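GH127 beta-L-arabinofuranoside (PDB 4QK0) probably hydrolyses terminal beta-L-arabinofuranosyl linkages in arabinose-containing glycans, as a glycoside hydrolase of family 127. Local coordinates at residues L198-L201 and Y202-T205; G159-R162 and F163-I166; G245-R248 and Y249-A252; H253-V256 and R257-K260. One frame throughout, in Å; residues are numbered along the deposited sequence.

Contact 1 of 4, residues L198-L201 and Y202-T205; sequences LLKL and YEVT
Leu-198 to Leu-201 and Tyr-202 to Thr-205 form the last two turns of one alpha helix, as the i to i+4 bonds demonstrate: Tyr-202 N lies 2.9 Å from Leu-198 O, and Glu-203 N and Val-204 N donate in turn to Leu-199 O and Lys-200 O. At the end, Leu-201 O is gripped twice by one residue. Thr-205 N reaches it at 3.0 Å and Thr-205 OG1 donates to it at 2.7 Å, from opposite faces of the carbonyl plane. With chi1 at 61°, OG1 sits between the backbone N and the carbonyl carbon, facing back along the helix, while Thr-205 CG2 approaches Leu-201 CD1 at 4.1 Å. OG1 also accepts from Asn-207 N, so it ties the last turn to the chain that follows. A valine here would probably cost Leu-201 O its second donor and leave Asn-207 N without this acceptor. On another flank, Glu-203 OE1 passes Lys-200 CG at 3.8 Å, yet their charges are spent elsewhere: Lys-200 NZ pairs with Glu-149, and Glu-203 OE2 with Lys-282 and Arg-346. Leu-201 packs on helices 140-158 and 162-177, Leu-198 and Leu-199 lie against helix 208-220, and Tyr-202 rests on Lys-282 of helix 266-283, so this end of helix 194-205 touches four others.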
ATOM      1  N   LEU A 198     -15.818 -29.771  15.965  1.00 25.63           N
ATOM      2  CA  LEU A 198     -15.745 -31.050  16.673  1.00 27.10           C
ATOM      3  C   LEU A 198     -15.774 -30.911  18.184  1.00 26.90           C
ATOM      4  O   LEU A 198     -16.403 -31.720  18.844  1.00 30.19           O
ATOM      5  CB  LEU A 198     -14.503 -31.843  16.246  1.00 27.11           C
ATOM      6  CG  LEU A 198     -14.608 -32.447  14.865  1.00 27.88           C
ATOM      7  CD1 LEU A 198     -13.290 -33.041  14.392  1.00 28.77           C
ATOM      8  CD2 LEU A 198     -15.705 -33.514  14.809  1.00 29.68           C
ATOM      9  N   LEU A 199     -15.173 -29.880  18.748  1.00 26.76           N
ATOM     10  CA  LEU A 199     -15.310 -29.652  20.194  1.00 30.52           C
ATOM     11  C   LEU A 199     -16.744 -29.418  20.573  1.00 30.20           C
ATOM     12  O   LEU A 199     -17.189 -29.845  21.616  1.00 28.61           O
ATOM     13  CB  LEU A 199     -14.495 -28.451  20.698  1.00 33.34           C
ATOM     14  CG  LEU A 199     -13.001 -28.465  20.476  1.00 40.43           C
ATOM     15  CD1 LEU A 199     -12.327 -27.272  21.165  1.00 45.74           C
ATOM     16  CD2 LEU A 199     -12.426 -29.755  21.036  1.00 45.81           C
ATOM     17  N   LYS A 200     -17.462 -28.648  19.776  1.00 30.71           N
ATOM     18  CA  LYS A 200     -18.841 -28.366  20.120  1.00 30.54           C
ATOM     19  C   LYS A 200     -19.655 -29.639  20.035  1.00 26.45           C
ATOM     20  O   LYS A 200     -20.575 -29.861  20.813  1.00 24.95           O
ATOM     21  CB  LYS A 200     -19.384 -27.248  19.209  1.00 37.08           C
ATOM     22  CG  LYS A 200     -19.240 -25.824  19.802  1.00 40.23           C
ATOM     23  CD  LYS A 200     -18.851 -24.733  18.800  1.00 45.25           C
ATOM     24  CE  LYS A 200     -19.601 -23.397  18.968  1.00 48.19           C
ATOM     25  NZ  LYS A 200     -20.526 -23.078  17.800  1.00 45.69           N
ATOM     26  N   LEU A 201     -19.370 -30.453  19.040  1.00 24.68           N
ATOM     27  CA  LEU A 201     -20.108 -31.655  18.838  1.00 26.62           C
ATOM     28  C   LEU A 201     -19.847 -32.615  20.043  1.00 30.59           C
ATOM     29  O   LEU A 201     -20.757 -33.316  20.509  1.00 27.54           O
ATOM     30  CB  LEU A 201     -19.665 -32.345  17.561  1.00 27.45           C
ATOM     31  CG  LEU A 201     -20.459 -33.575  17.134  1.00 29.56           C
ATOM     32  CD1 LEU A 201     -21.916 -33.253  16.889  1.00 29.50           C
ATOM     33  CD2 LEU A 201     -19.843 -34.191  15.886  1.00 30.74           C
ATOM     34  N   TYR A 202     -18.599 -32.641  20.510  1.00 33.78           N
ATOM     35  CA  TYR A 202     -18.242 -33.372  21.708  1.00 35.41           C
ATOM     36  C   TYR A 202     -19.028 -32.887  22.933  1.00 34.12           C
ATOM     37  O   TYR A 202     -19.546 -33.699  23.670  1.00 31.86           O
ATOM     38  CB  TYR A 202     -16.752 -33.294  21.967  1.00 37.75           C
ATOM     39  CG  TYR A 202     -16.395 -33.775  23.338  1.00 39.41           C
ATOM     40  CD1 TYR A 202     -16.435 -35.151  23.658  1.00 41.39           C
ATOM     41  CD2 TYR A 202     -16.048 -32.882  24.325  1.00 40.63           C
ATOM     42  CE1 TYR A 202     -16.119 -35.606  24.934  1.00 42.28           C
ATOM     43  CE2 TYR A 202     -15.743 -33.323  25.613  1.00 43.66           C
ATOM     44  CZ  TYR A 202     -15.785 -34.676  25.915  1.00 45.70           C
ATOM     45  OH  TYR A 202     -15.471 -35.074  27.187  1.00 51.14           O
ATOM     46  N   GLU A 203     -19.157 -31.581  23.094  1.00 34.31           N
ATOM     47  CA  GLU A 203     -19.813 -31.019  24.263  1.00 36.26           C
ATOM     48  C   GLU A 203     -21.244 -31.414  24.293  1.00 37.92           C
ATOM     49  O   GLU A 203     -21.818 -31.558  25.340  1.00 40.17           O
ATOM     50  CB  GLU A 203     -19.771 -29.509  24.274  1.00 38.02           C
ATOM     51  CG  GLU A 203     -18.441 -28.925  24.685  1.00 43.01           C
ATOM     52  CD  GLU A 203     -18.186 -27.487  24.187  1.00 47.20           C
ATOM     53  OE1 GLU A 203     -19.012 -26.847  23.478  1.00 45.99           O
ATOM     54  OE2 GLU A 203     -17.103 -26.995  24.522  1.00 48.13           O
ATOM     55  N   VAL A 204     -21.860 -31.594  23.138  1.00 38.49           N
ATOM     56  CA  VAL A 204     -23.275 -31.879  23.142  1.00 34.33           C
ATOM     57  C   VAL A 204     -23.535 -33.361  23.117  1.00 30.07           C
ATOM     58  O   VAL A 204     -24.612 -33.760  23.458  1.00 33.48           O
ATOM     59  CB  VAL A 204     -24.011 -31.110  21.996  1.00 35.96           C
ATOM     60  CG1 VAL A 204     -24.005 -31.875  20.698  1.00 34.79           C
ATOM     61  CG2 VAL A 204     -25.414 -30.781  22.403  1.00 40.67           C
ATOM     62  N   THR A 205     -22.597 -34.175  22.668  1.00 29.79           N
ATOM     63  CA  THR A 205     -22.830 -35.605  22.577  1.00 28.96           C
ATOM     64  C   THR A 205     -22.109 -36.447  23.631  1.00 33.21           C
ATOM     65  O   THR A 205     -22.458 -37.588  23.822  1.00 34.17           O
ATOM     66  CB  THR A 205     -22.346 -36.189  21.231  1.00 27.82           C
ATOM     67  OG1 THR A 205     -20.948 -35.985  21.088  1.00 31.99           O
ATOM     68  CG2 THR A 205     -23.084 -35.608  20.056  1.00 31.12           C
TER

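Contact 2 of 4, residues G159-R162 and F163-I166; sequences GKRR and FLDI
Arg-161 and Asp-165 form an i to i+4 salt bridge at the start of helix 162-177, just after the short loop from helix 140-158. Arg-161 NH1 lies 2.5 Å from Asp-165 OD1, and the carboxylate comes in at the guanidinium edge, the two planes only 12° apart. Leu-164 CD2 covers one face of that guanidinium, 3.7 Å from Arg-161 NH1. The backbone adds to the link: Asp-165 N donates to Arg-161 O at 2.8 Å. Without the carboxylate, as with an alanine here, the Arg-161 guanidinium would probably lose its anionic mate in this turn and swing more freely. The loop links two consecutive helices of a catalytic domain in the six-hairpin clan, for which an alpha/alpha barrel is expected; Gly-159 makes the break from the first helix with a positive phi of 79°. Two waters bridge loop and helix, both donating to Lys-160 O: one accepts from Leu-164 N at 2.7 Å, the other from Phe-163 N. Farther round, Ile-166 CD1 stands 3.7 Å above the centre of the Arg-162 guanidinium, whose NE is paired with Glu-107. A bend at chi2 (77°) carries that group over the isoleucine.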
ATOM      1  N   GLY A 159     -34.394 -28.667  20.458  1.00 34.56           N
ATOM      2  CA  GLY A 159     -34.536 -30.072  20.940  1.00 34.75           C
ATOM      3  C   GLY A 159     -34.578 -31.086  19.822  1.00 36.07           C
ATOM      4  O   GLY A 159     -34.538 -32.272  20.061  1.00 36.12           O
ATOM      5  N   LYS A 160     -34.631 -30.628  18.571  1.00 38.04           N
ATOM      6  CA  LYS A 160     -34.693 -31.549  17.435  1.00 39.17           C
ATOM      7  C   LYS A 160     -33.322 -32.042  17.015  1.00 34.31           C
ATOM      8  O   LYS A 160     -32.488 -31.260  16.610  1.00 35.32           O
ATOM      9  CB  LYS A 160     -35.405 -30.882  16.241  1.00 41.90           C
ATOM     10  CG  LYS A 160     -36.821 -30.461  16.568  1.00 39.88           C
ATOM     11  CD  LYS A 160     -37.440 -29.683  15.439  1.00 37.27           C
ATOM     12  CE  LYS A 160     -38.854 -29.301  15.815  1.00 38.39           C
ATOM     13  NZ  LYS A 160     -39.355 -28.263  14.875  1.00 41.17           N
ATOM     14  N   ARG A 161     -33.178 -33.357  16.999  1.00 32.70           N
ATOM     15  CA  ARG A 161     -31.932 -34.067  16.860  1.00 34.98           C
ATOM     16  C   ARG A 161     -31.596 -34.485  15.445  1.00 29.41           C
ATOM     17  O   ARG A 161     -30.503 -35.004  15.190  1.00 26.24           O
ATOM     18  CB  ARG A 161     -32.130 -35.462  17.554  1.00 44.46           C
ATOM     19  CG  ARG A 161     -31.559 -35.713  18.921  1.00 55.37           C
ATOM     20  CD  ARG A 161     -31.217 -37.180  19.127  1.00 62.15           C
ATOM     21  NE  ARG A 161     -30.051 -37.222  20.007  1.00 74.53           N
ATOM     22  CZ  ARG A 161     -28.787 -37.231  19.591  1.00 77.97           C
ATOM     23  NH1 ARG A 161     -28.514 -37.270  18.299  1.00 87.27           N
ATOM     24  NH2 ARG A 161     -27.786 -37.217  20.467  1.00 73.93           N
ATOM     25  N   ARG A 162     -32.565 -34.410  14.563  1.00 27.09           N
ATOM     26  CA  ARG A 162     -32.373 -34.877  13.199  1.00 30.98           C
ATOM     27  C   ARG A 162     -31.053 -34.353  12.554  1.00 27.93           C
ATOM     28  O   ARG A 162     -30.266 -35.116  11.999  1.00 25.74           O
ATOM     29  CB  ARG A 162     -33.596 -34.443  12.385  1.00 35.15           C
ATOM     30  CG  ARG A 162     -33.564 -34.832  10.938  1.00 37.25           C
ATOM     31  CD  ARG A 162     -33.888 -36.292  10.724  1.00 42.03           C
ATOM     32  NE  ARG A 162     -33.848 -36.497   9.276  1.00 48.61           N
ATOM     33  CZ  ARG A 162     -32.970 -37.253   8.609  1.00 49.71           C
ATOM     34  NH1 ARG A 162     -32.045 -37.965   9.227  1.00 48.02           N
ATOM     35  NH2 ARG A 162     -33.042 -37.304   7.287  1.00 56.00           N
ATOM     36  N   PHE A 163     -30.805 -33.053  12.677  1.00 28.24           N
ATOM     37  CA  PHE A 163     -29.652 -32.432  11.998  1.00 28.93           C
ATOM     38  C   PHE A 163     -28.402 -32.942  12.710  1.00 26.52           C
ATOM     39  O   PHE A 163     -27.431 -33.371  12.093  1.00 25.55           O
ATOM     40  CB  PHE A 163     -29.815 -30.907  12.042  1.00 29.10           C
ATOM     41  CG  PHE A 163     -28.822 -30.107  11.179  1.00 30.47           C
ATOM     42  CD1 PHE A 163     -27.944 -30.707  10.273  1.00 27.86           C
ATOM     43  CD2 PHE A 163     -28.819 -28.699  11.277  1.00 27.39           C
ATOM     44  CE1 PHE A 163     -27.076 -29.918   9.505  1.00 29.59           C
ATOM     45  CE2 PHE A 163     -27.957 -27.937  10.529  1.00 27.22           C
ATOM     46  CZ  PHE A 163     -27.084 -28.541   9.631  1.00 25.69           C
ATOM     47  N   LEU A 164     -28.466 -32.961  14.026  1.00 29.26           N
ATOM     48  CA  LEU A 164     -27.378 -33.548  14.810  1.00 32.20           C
ATOM     49  C   LEU A 164     -27.035 -34.990  14.430  1.00 32.19           C
ATOM     50  O   LEU A 164     -25.856 -35.326  14.306  1.00 29.77           O
ATOM     51  CB  LEU A 164     -27.711 -33.482  16.298  1.00 35.17           C
ATOM     52  CG  LEU A 164     -26.571 -33.866  17.249  1.00 37.00           C
ATOM     53  CD1 LEU A 164     -25.446 -32.872  17.067  1.00 37.33           C
ATOM     54  CD2 LEU A 164     -27.060 -33.857  18.680  1.00 36.74           C
ATOM     55  N   ASP A 165     -28.066 -35.812  14.173  1.00 31.97           N
ATOM     56  CA  ASP A 165     -27.847 -37.192  13.755  1.00 33.80           C
ATOM     57  C   ASP A 165     -27.148 -37.289  12.424  1.00 29.89           C
ATOM     58  O   ASP A 165     -26.231 -38.058  12.251  1.00 31.95           O
ATOM     59  CB  ASP A 165     -29.180 -37.959  13.718  1.00 37.43           C
ATOM     60  CG  ASP A 165     -29.728 -38.257  15.133  1.00 41.36           C
ATOM     61  OD1 ASP A 165     -28.914 -38.396  16.065  1.00 44.27           O
ATOM     62  OD2 ASP A 165     -30.965 -38.329  15.319  1.00 44.40           O
ATOM     63  N   ILE A 166     -27.609 -36.508  11.471  1.00 29.06           N
ATOM     64  CA  ILE A 166     -26.979 -36.426  10.152  1.00 27.00           C
ATOM     65  C   ILE A 166     -25.497 -36.052  10.293  1.00 24.50           C
ATOM     66  O   ILE A 166     -24.641 -36.704   9.690  1.00 25.36           O
ATOM     67  CB  ILE A 166     -27.727 -35.356   9.310  1.00 28.51           C
ATOM     68  CG1 ILE A 166     -29.125 -35.887   8.932  1.00 29.95           C
ATOM     69  CG2 ILE A 166     -26.923 -34.938   8.089  1.00 27.45           C
ATOM     70  CD1 ILE A 166     -30.100 -34.796   8.457  1.00 28.90           C
TER
HETATM   71  O   HOH W   1     -29.861 -30.979  15.260  1.00 27.54           O
HETATM   72  O   HOH W   2     -32.643 -31.437  13.465  1.00 32.14           O

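Contact 3 of 4, residues G245-R248 and Y249-A252; sequences GGYR and YHQA
Tyr-247 and Ala-252 meet where a short 3-10 turn closes, and the packing there is tight on the side of Tyr-249, His-250 and Gln-251. Ala-252 N donates to Tyr-247 O at 3.0 Å with an angle of 166° at the hydrogen, while inside this loop Gln-251 N reaches Arg-248 O, also at 3.0 Å. His-250 N adds a weak bond to Tyr-247 O. The 6-to-1 and 5-to-2 bonds, together with the positive phi (51°) of Gln-251, meet the definition of a Schellman motif, here at a short 3-10 segment; the apolar contact usual in this motif is made by Tyr-247 CB and Ala-252 CB, 4.4 Å apart. The turn lies in the long connection between helix 227-234 and strand 264-265 of the catalytic domain.

Aromatic groups fill the dense side. Tyr-249 CD2 stands 3.5 Å above the centre of the His-250 ring, and His-250 ND1 meets the edge of the Tyr-247 ring in its plane, 3.9 Å from Tyr-247 CD1. ND1 is buried with no polar partner in the model. Phe-228 and Phe-241 add rings around the histidine. Gln-251 folds back at chi2 (84°), and its amide is held by Gln-192, Val-263 and His-265. Tyr-247 is partly exposed but anchored, its hydroxyl by Asp-229 and its ring edge-to-face with Tyr-226.

The contact is looser at Arg-248, which is partly exposed and whose side chain has few contacts with residues 249-252; it packs instead on His-253 and Val-263.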
ATOM      1  N   GLY A 245       4.590 -16.572   1.399  1.00 39.81           N
ATOM      2  CA  GLY A 245       4.957 -17.281   2.608  1.00 37.73           C
ATOM      3  C   GLY A 245       4.609 -18.778   2.595  1.00 34.37           C
ATOM      4  O   GLY A 245       4.767 -19.441   3.609  1.00 46.68           O
ATOM      5  N   GLY A 246       4.105 -19.284   1.482  1.00 30.22           N
ATOM      6  CA  GLY A 246       3.746 -20.669   1.348  1.00 34.59           C
ATOM      7  C   GLY A 246       2.740 -21.077   2.449  1.00 33.46           C
ATOM      8  O   GLY A 246       1.694 -20.456   2.594  1.00 29.12           O
ATOM      9  N   TYR A 247       3.093 -22.091   3.224  1.00 29.39           N
ATOM     10  CA  TYR A 247       2.135 -22.702   4.124  1.00 30.08           C
ATOM     11  C   TYR A 247       1.907 -21.928   5.362  1.00 30.96           C
ATOM     12  O   TYR A 247       1.017 -22.256   6.139  1.00 32.40           O
ATOM     13  CB  TYR A 247       2.551 -24.119   4.446  1.00 29.40           C
ATOM     14  CG  TYR A 247       2.475 -25.040   3.254  1.00 29.92           C
ATOM     15  CD1 TYR A 247       1.381 -25.005   2.395  1.00 28.46           C
ATOM     16  CD2 TYR A 247       3.534 -25.945   2.967  1.00 30.23           C
ATOM     17  CE1 TYR A 247       1.308 -25.845   1.303  1.00 31.51           C
ATOM     18  CE2 TYR A 247       3.442 -26.807   1.898  1.00 31.89           C
ATOM     19  CZ  TYR A 247       2.326 -26.749   1.062  1.00 30.39           C
ATOM     20  OH  TYR A 247       2.247 -27.589  -0.035  1.00 37.02           O
ATOM     21  N   ARG A 248       2.660 -20.862   5.554  1.00 29.58           N
ATOM     22  CA  ARG A 248       2.249 -19.876   6.567  1.00 29.71           C
ATOM     23  C   ARG A 248       0.846 -19.365   6.340  1.00 25.58           C
ATOM     24  O   ARG A 248       0.135 -19.051   7.292  1.00 21.27           O
ATOM     25  CB  ARG A 248       3.190 -18.679   6.565  1.00 32.95           C
ATOM     26  CG  ARG A 248       4.589 -19.053   7.024  1.00 38.71           C
ATOM     27  CD  ARG A 248       5.599 -18.025   6.550  1.00 42.43           C
ATOM     28  NE  ARG A 248       5.365 -16.739   7.179  1.00 41.77           N
ATOM     29  CZ  ARG A 248       5.941 -16.331   8.312  1.00 48.75           C
ATOM     30  NH1 ARG A 248       6.753 -17.151   8.976  1.00 48.10           N
ATOM     31  NH2 ARG A 248       5.690 -15.091   8.793  1.00 41.77           N
ATOM     32  N   TYR A 249       0.422 -19.297   5.087  1.00 23.96           N
ATOM     33  CA  TYR A 249      -0.947 -18.831   4.810  1.00 24.07           C
ATOM     34  C   TYR A 249      -1.985 -19.630   5.593  1.00 24.11           C
ATOM     35  O   TYR A 249      -2.918 -19.059   6.173  1.00 22.84           O
ATOM     36  CB  TYR A 249      -1.245 -18.999   3.345  1.00 23.36           C
ATOM     37  CG  TYR A 249      -2.642 -18.599   2.916  1.00 21.82           C
ATOM     38  CD1 TYR A 249      -2.984 -17.268   2.758  1.00 20.98           C
ATOM     39  CD2 TYR A 249      -3.586 -19.564   2.567  1.00 21.73           C
ATOM     40  CE1 TYR A 249      -4.245 -16.883   2.328  1.00 20.72           C
ATOM     41  CE2 TYR A 249      -4.864 -19.204   2.086  1.00 21.24           C
ATOM     42  CZ  TYR A 249      -5.181 -17.867   1.980  1.00 23.36           C
ATOM     43  OH  TYR A 249      -6.389 -17.473   1.561  1.00 25.52           O
ATOM     44  N   HIS A 250      -1.782 -20.947   5.616  1.00 23.93           N
ATOM     45  CA  HIS A 250      -2.684 -21.892   6.331  1.00 26.68           C
ATOM     46  C   HIS A 250      -2.209 -22.243   7.769  1.00 25.72           C
ATOM     47  O   HIS A 250      -2.786 -23.112   8.404  1.00 24.66           O
ATOM     48  CB  HIS A 250      -2.749 -23.224   5.601  1.00 24.25           C
ATOM     49  CG  HIS A 250      -2.912 -23.112   4.135  1.00 26.23           C
ATOM     50  ND1 HIS A 250      -1.836 -23.034   3.270  1.00 31.32           N
ATOM     51  CD2 HIS A 250      -4.020 -23.099   3.360  1.00 24.85           C
ATOM     52  CE1 HIS A 250      -2.277 -22.944   2.025  1.00 25.83           C
ATOM     53  NE2 HIS A 250      -3.591 -23.036   2.049  1.00 27.01           N
ATOM     54  N   GLN A 251      -1.167 -21.570   8.255  1.00 24.05           N
ATOM     55  CA  GLN A 251      -0.555 -21.879   9.547  1.00 22.58           C
ATOM     56  C   GLN A 251      -0.217 -23.384   9.667  1.00 22.57           C
ATOM     57  O   GLN A 251      -0.377 -23.977  10.723  1.00 22.03           O
ATOM     58  CB  GLN A 251      -1.444 -21.424  10.721  1.00 24.58           C
ATOM     59  CG  GLN A 251      -1.771 -19.927  10.697  1.00 24.19           C
ATOM     60  CD  GLN A 251      -2.964 -19.560   9.808  1.00 23.80           C
ATOM     61  OE1 GLN A 251      -3.835 -20.396   9.540  1.00 24.82           O
ATOM     62  NE2 GLN A 251      -3.004 -18.312   9.355  1.00 22.10           N
ATOM     63  N   ALA A 252       0.269 -23.934   8.567  1.00 21.91           N
ATOM     64  CA  ALA A 252       0.676 -25.291   8.451  1.00 24.30           C
ATOM     65  C   ALA A 252       2.159 -25.385   8.127  1.00 25.17           C
ATOM     66  O   ALA A 252       2.602 -26.379   7.559  1.00 28.77           O
ATOM     67  CB  ALA A 252      -0.133 -25.981   7.380  1.00 25.64           C
TER

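Contact 4 of 4, residues H253-V256 and R257-K260; sequences HIPV and REQK
Gln-259 reaches back to Ile-254 by a side-chain hydrogen bond: NE2 donates to Ile-254 O at 3.0 Å, with 161° at the hydrogen, and the acceptor lies only 5° out of the amide plane. The same NE2 probably also donates to Gln-251 O, so that two carbonyls would share one amide nitrogen and hold the amide from turning. Backbone bonds make up the second polar group. Glu-258 N lies 2.9 Å from Pro-255 O, and Gln-259 N lies 3.1 Å from Val-256 O. These consecutive i to i+3 bonds are two overlapping beta turns, in effect one turn of 3-10 helix, in the connection between helix 227-234 and strand 264-265 of the catalytic domain.

Van der Waals packing follows the extended Gln-259 chain. His-253 CE1 comes within 3.4 Å of Gln-259 CD, the ring and the amide plane inclined at 42°, and Ile-254 CG1 touches Gln-259 CG at 3.6 Å while also lying over one face of the His-253 ring. Ile-254 CD1 extends to Glu-258 O. The carboxylate of Glu-258 runs alongside the proline, OE1 being 3.8 Å from Pro-255 CG. Buried Val-256 packs on Met-272 and Met-276, Ile-218 and Leu-288, from three helices.

Ionic contacts lie beyond these eight residues: Arg-257 forms salt bridges with Asp-285 and Asp-219, and its NE is hydrogen-bonded to Ser-287.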
ATOM      1  N   HIS A 253       2.941 -24.372   8.516  1.00 26.58           N
ATOM      2  CA  HIS A 253       4.387 -24.299   8.226  1.00 28.45           C
ATOM      3  C   HIS A 253       5.208 -25.086   9.262  1.00 29.79           C
ATOM      4  O   HIS A 253       6.233 -25.682   8.935  1.00 28.89           O
ATOM      5  CB  HIS A 253       4.873 -22.846   8.151  1.00 28.86           C
ATOM      6  CG  HIS A 253       4.481 -22.016   9.328  1.00 29.11           C
ATOM      7  ND1 HIS A 253       3.170 -21.863   9.721  1.00 28.61           N
ATOM      8  CD2 HIS A 253       5.213 -21.224  10.154  1.00 28.23           C
ATOM      9  CE1 HIS A 253       3.116 -21.064  10.776  1.00 29.06           C
ATOM     10  NE2 HIS A 253       4.345 -20.669  11.063  1.00 27.00           N
ATOM     11  N   ILE A 254       4.728 -25.107  10.491  1.00 33.43           N
ATOM     12  CA  ILE A 254       5.350 -25.822  11.598  1.00 33.78           C
ATOM     13  C   ILE A 254       4.256 -26.206  12.590  1.00 31.18           C
ATOM     14  O   ILE A 254       3.181 -25.653  12.560  1.00 29.18           O
ATOM     15  CB  ILE A 254       6.378 -24.935  12.360  1.00 36.04           C
ATOM     16  CG1 ILE A 254       5.682 -23.704  12.977  1.00 34.65           C
ATOM     17  CG2 ILE A 254       7.518 -24.526  11.458  1.00 37.51           C
ATOM     18  CD1 ILE A 254       6.644 -22.641  13.511  1.00 40.41           C
ATOM     19  N   PRO A 255       4.555 -27.118  13.513  1.00 28.23           N
ATOM     20  CA  PRO A 255       3.521 -27.546  14.400  1.00 27.17           C
ATOM     21  C   PRO A 255       3.019 -26.425  15.280  1.00 27.32           C
ATOM     22  O   PRO A 255       3.766 -25.508  15.599  1.00 29.42           O
ATOM     23  CB  PRO A 255       4.202 -28.682  15.207  1.00 29.17           C
ATOM     24  CG  PRO A 255       5.255 -29.235  14.274  1.00 29.05           C
ATOM     25  CD  PRO A 255       5.758 -27.985  13.575  1.00 30.59           C
ATOM     26  N   VAL A 256       1.767 -26.528  15.713  1.00 25.20           N
ATOM     27  CA  VAL A 256       1.137 -25.394  16.352  1.00 28.25           C
ATOM     28  C   VAL A 256       1.842 -24.944  17.627  1.00 31.76           C
ATOM     29  O   VAL A 256       1.918 -23.747  17.861  1.00 28.06           O
ATOM     30  CB  VAL A 256      -0.339 -25.590  16.647  1.00 28.86           C
ATOM     31  CG1 VAL A 256      -1.076 -25.875  15.345  1.00 28.06           C
ATOM     32  CG2 VAL A 256      -0.561 -26.704  17.653  1.00 32.49           C
ATOM     33  N   ARG A 257       2.412 -25.883  18.394  1.00 29.57           N
ATOM     34  CA  ARG A 257       3.117 -25.531  19.615  1.00 33.40           C
ATOM     35  C   ARG A 257       4.419 -24.781  19.341  1.00 30.80           C
ATOM     36  O   ARG A 257       4.909 -24.108  20.214  1.00 37.12           O
ATOM     37  CB  ARG A 257       3.381 -26.760  20.524  1.00 35.54           C
ATOM     38  CG  ARG A 257       2.122 -27.403  21.090  1.00 36.04           C
ATOM     39  CD  ARG A 257       2.370 -28.804  21.621  1.00 33.24           C
ATOM     40  NE  ARG A 257       1.145 -29.476  22.081  1.00 30.21           N
ATOM     41  CZ  ARG A 257       0.294 -30.087  21.284  1.00 33.55           C
ATOM     42  NH1 ARG A 257       0.462 -30.052  19.960  1.00 37.45           N
ATOM     43  NH2 ARG A 257      -0.782 -30.692  21.781  1.00 35.29           N
ATOM     44  N   GLU A 258       4.954 -24.846  18.139  1.00 30.53           N
ATOM     45  CA  GLU A 258       6.137 -24.055  17.830  1.00 31.58           C
ATOM     46  C   GLU A 258       5.800 -22.682  17.200  1.00 32.00           C
ATOM     47  O   GLU A 258       6.700 -21.908  16.912  1.00 32.62           O
ATOM     48  CB  GLU A 258       7.013 -24.831  16.869  1.00 35.32           C
ATOM     49  CG  GLU A 258       7.481 -26.120  17.503  1.00 41.79           C
ATOM     50  CD  GLU A 258       8.132 -27.091  16.518  1.00 47.66           C
ATOM     51  OE1 GLU A 258       7.927 -28.304  16.737  1.00 55.40           O
ATOM     52  OE2 GLU A 258       8.830 -26.687  15.544  1.00 44.85           O
ATOM     53  N   GLN A 259       4.517 -22.406  16.960  1.00 30.54           N
ATOM     54  CA  GLN A 259       4.072 -21.104  16.433  1.00 27.62           C
ATOM     55  C   GLN A 259       4.017 -20.085  17.562  1.00 28.26           C
ATOM     56  O   GLN A 259       3.173 -20.158  18.478  1.00 28.09           O
ATOM     57  CB  GLN A 259       2.717 -21.234  15.692  1.00 24.96           C
ATOM     58  CG  GLN A 259       2.855 -22.066  14.448  1.00 24.28           C
ATOM     59  CD  GLN A 259       1.575 -22.173  13.639  1.00 28.81           C
ATOM     60  OE1 GLN A 259       0.735 -21.246  13.620  1.00 25.61           O
ATOM     61  NE2 GLN A 259       1.390 -23.325  12.986  1.00 26.95           N
ATOM     62  N   LYS A 260       4.938 -19.130  17.499  1.00 28.55           N
ATOM     63  CA  LYS A 260       5.021 -18.085  18.494  1.00 32.37           C
ATOM     64  C   LYS A 260       4.552 -16.720  18.012  1.00 32.23           C
ATOM     65  O   LYS A 260       4.386 -15.810  18.835  1.00 26.15           O
ATOM     66  CB  LYS A 260       6.460 -17.984  18.993  1.00 39.27           C
ATOM     67  CG  LYS A 260       6.915 -19.255  19.699  1.00 45.53           C
ATOM     68  CD  LYS A 260       8.298 -19.107  20.314  1.00 55.31           C
ATOM     69  CE  LYS A 260       8.915 -20.469  20.616  1.00 58.45           C
ATOM     70  NZ  LYS A 260       7.931 -21.395  21.251  1.00 57.10           N
TER

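All four contacts lie within the family 127 catalytic domain, in two separated pairs. Contacts 1 and 2, with centres about 13 Å apart, join consecutive helices: Leu-164 CD1 packs 3.6 Å from Leu-201 CD1, so the start of helix 162-177 abuts the end of helix 194-205. Contacts 3 and 4 follow directly in sequence, with centres about 11 Å apart; the probable bond from Gln-259 NE2 to Gln-251 O, 2.9 Å long, couples the two turns. Between the pairs, contacts 1 and 4 come within about 12 Å at their nearest atoms, while contacts 2 and 3 stay about 25 Å apart. No active-site role is claimed for any of the four.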